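Local coordinates for 33 kDa chaperonin (Thermotoga maritima, PDB 1VQ0), which probably acts as a redox-regulated, zinc-binding chaperone that protects heat-unfolded and oxidatively damaged proteins from irreversible aggregation, at residues R71-I76 with V86-S91. Residues are numbered along the deposited sequence; the frame is centred on the assembly and turned at random.
With EDO (1,2-ethanediol), chain F.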
loop_
_atom_site.group_PDB
_atom_site.type_symbol
_atom_site.label_atom_id
_atom_site.label_comp_id
_atom_site.label_asym_id
_atom_site.label_seq_id
_atom_site.Cartn_x
_atom_site.Cartn_y
_atom_site.Cartn_z
ATOM N N ARG A 71 0.185 6.011 -14.993
ATOM C CA ARG A 71 -1.113 6.345 -14.402
ATOM C C ARG A 71 -0.997 6.390 -12.874
ATOM O O ARG A 71 -0.551 5.435 -12.256
ATOM C CB ARG A 71 -2.194 5.316 -14.756
ATOM C CG ARG A 71 -2.475 5.199 -16.197
ATOM C CD ARG A 71 -3.341 4.038 -16.530
ATOM N NE ARG A 71 -3.660 4.080 -17.956
ATOM C CZ ARG A 71 -4.543 3.297 -18.544
ATOM N NH1 ARG A 71 -5.169 2.372 -17.822
ATOM N NH2 ARG A 71 -4.780 3.421 -19.848
ATOM N N TRP A 72 -1.466 7.498 -12.297
ATOM C CA TRP A 72 -1.436 7.801 -10.883
ATOM C C TRP A 72 -2.859 7.832 -10.415
ATOM O O TRP A 72 -3.627 8.600 -10.940
ATOM C CB TRP A 72 -0.797 9.136 -10.732
ATOM C CG TRP A 72 -0.458 9.572 -9.394
ATOM C CD1 TRP A 72 0.778 9.491 -8.807
ATOM C CD2 TRP A 72 -1.334 10.177 -8.431
ATOM N NE1 TRP A 72 0.724 10.024 -7.536
ATOM C CE2 TRP A 72 -0.569 10.445 -7.284
ATOM C CE3 TRP A 72 -2.686 10.583 -8.446
ATOM C CZ2 TRP A 72 -1.104 11.101 -6.169
ATOM C CZ3 TRP A 72 -3.209 11.178 -7.345
ATOM C CH2 TRP A 72 -2.415 11.472 -6.230
ATOM N N THR A 73 -3.229 6.983 -9.438
ATOM C CA THR A 73 -4.617 6.877 -8.975
ATOM C C THR A 73 -4.741 7.167 -7.472
ATOM O O THR A 73 -4.100 6.504 -6.619
ATOM C CB THR A 73 -5.171 5.486 -9.229
ATOM O OG1 THR A 73 -5.021 5.117 -10.606
ATOM C CG2 THR A 73 -6.675 5.390 -8.928
ATOM N N LEU A 74 -5.622 8.114 -7.145
ATOM C CA LEU A 74 -6.056 8.374 -5.753
ATOM C C LEU A 74 -7.332 7.612 -5.486
ATOM O O LEU A 74 -8.314 7.819 -6.134
ATOM C CB LEU A 74 -6.348 9.829 -5.582
ATOM C CG LEU A 74 -6.965 10.428 -4.356
ATOM C CD1 LEU A 74 -5.900 10.108 -3.272
ATOM C CD2 LEU A 74 -7.073 11.909 -4.605
ATOM N N ASP A 75 -7.270 6.726 -4.511
ATOM C CA ASP A 75 -8.373 5.897 -4.089
ATOM C C ASP A 75 -8.623 6.114 -2.556
ATOM O O ASP A 75 -7.874 5.655 -1.707
ATOM C CB ASP A 75 -8.018 4.439 -4.378
ATOM C CG ASP A 75 -9.055 3.497 -3.916
ATOM O OD1 ASP A 75 -10.175 3.933 -3.695
ATOM O OD2 ASP A 75 -8.849 2.287 -3.748
ATOM N N ILE A 76 -9.620 6.918 -2.266
ATOM C CA ILE A 76 -10.109 7.172 -0.932
ATOM C C ILE A 76 -11.354 6.278 -0.640
ATOM O O ILE A 76 -12.315 6.252 -1.354
ATOM C CB ILE A 76 -10.422 8.622 -0.757
ATOM C CG1 ILE A 76 -9.124 9.446 -0.875
ATOM C CG2 ILE A 76 -11.073 8.860 0.602
ATOM C CD1 ILE A 76 -9.397 10.882 -1.040
ATOM N N VAL A 86 -12.439 7.832 -6.342
ATOM C CA VAL A 86 -11.303 7.382 -7.143
ATOM C C VAL A 86 -10.992 8.415 -8.252
ATOM O O VAL A 86 -11.867 8.809 -9.035
ATOM C CB VAL A 86 -11.595 5.993 -7.802
ATOM C CG1 VAL A 86 -10.424 5.513 -8.601
ATOM C CG2 VAL A 86 -11.885 4.966 -6.779
ATOM N N ALA A 87 -9.772 8.913 -8.272
ATOM C CA ALA A 87 -9.375 9.823 -9.319
ATOM C C ALA A 87 -8.054 9.433 -9.872
ATOM O O ALA A 87 -7.101 9.286 -9.110
ATOM C CB ALA A 87 -9.370 11.247 -8.833
ATOM N N GLN A 88 -8.012 9.238 -11.200
ATOM C CA GLN A 88 -6.779 8.893 -11.902
ATOM C C GLN A 88 -6.320 10.024 -12.824
ATOM O O GLN A 88 -7.126 10.610 -13.500
ATOM C CB GLN A 88 -7.017 7.670 -12.703
ATOM C CG GLN A 88 -5.789 7.116 -13.384
ATOM C CD GLN A 88 -6.081 5.791 -13.988
ATOM O OE1 GLN A 88 -6.460 5.706 -15.154
ATOM N NE2 GLN A 88 -5.883 4.737 -13.225
ATOM N N SER A 89 -5.032 10.322 -12.797
ATOM C CA SER A 89 -4.340 11.189 -13.741
ATOM C C SER A 89 -3.181 10.467 -14.466
ATOM O O SER A 89 -2.723 9.408 -14.043
ATOM C CB SER A 89 -3.782 12.401 -13.029
ATOM O OG SER A 89 -2.771 12.023 -12.121
ATOM N N THR A 90 -2.745 11.046 -15.583
ATOM C CA THR A 90 -1.730 10.458 -16.420
ATOM C C THR A 90 -0.616 11.431 -16.777
ATOM O O THR A 90 -0.749 12.654 -16.644
ATOM C CB THR A 90 -2.325 9.957 -17.744
ATOM O OG1 THR A 90 -2.721 11.079 -18.522
ATOM C CG2 THR A 90 -3.609 9.217 -17.499
ATOM N N SER A 91 0.462 10.865 -17.302
ATOM C CA SER A 91 1.562 11.676 -17.774
ATOM C C SER A 91 1.161 12.562 -18.992
ATOM O O SER A 91 1.795 13.583 -19.226
ATOM C CB SER A 91 2.769 10.814 -18.087
ATOM O OG SER A 91 2.415 9.763 -18.942
HETATM C C1 EDO F . 3.641 11.309 -7.583
HETATM O O1 EDO F . 3.395 10.614 -6.377
HETATM C C2 EDO F . 5.067 11.796 -7.838
HETATM O O2 EDO F . 5.634 12.610 -6.788
HETATM O O HOH W 1 -6.053 1.960 -14.900
#
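Gln88 reaches across to Thr73 with its amide nitrogen: NE2 donates to OG1 over 2.8 Å, almost straight (178° at the hydrogen), and the hydroxyl oxygen lies in the plane of the amide. Thr73 meets it by holding OG1 anti to its own carbonyl carbon (chi1 -54°), while its other branch, CG2, rests on CG1 of Val86 at 3.8 Å. Over one face of this amide lies Arg71 CB, 4.0 Å from Gln88 CD, and the chain runs on extended, CD passing 3.8 Å from Gln88 OE1; guanidinium and amide planes are turned 38° apart, and one water accepts from both Arg71 NH1 and Gln88 NE2. Arg96 donates to Gln88 OE1, so both ends of the amide are engaged; Arg71 NH2 makes a salt bridge with Asp244. Were Gln88 replaced by an alanine, Thr73 OG1 would probably lose this donor and Arg96 this acceptor, with a gap beside Arg71. The two strands form the antiparallel beta hairpin 71-78/84-90 within the large mixed sheet of the Hsp33 fold, with strands 123-130 and 94-99 flanking it. Reciprocal backbone bonds join Trp72 to Ser89 and Leu74 to Ala87, Trp72 N to Ser89 O being 2.9 Å. Trp72, Leu74, Ala87 and Ser89 occupy the face opposite Gln88, where helix 46-62 packs on Trp72 and Ala87. Ser89 OG sits 3.8 Å from Trp72 CB, near CE3 of the indole as well, and is hydrogen-bonded to Ala59 O of that helix. At the edge of the Trp72 ring, NE1 donates to O1 of an ethanediol, 3.0 Å off. Back on the Gln88 face, Val86 CG2 lies 3.7 Å from Asp75 OD1, a carboxylate whose OD2 pairs with Arg84 and Arg126.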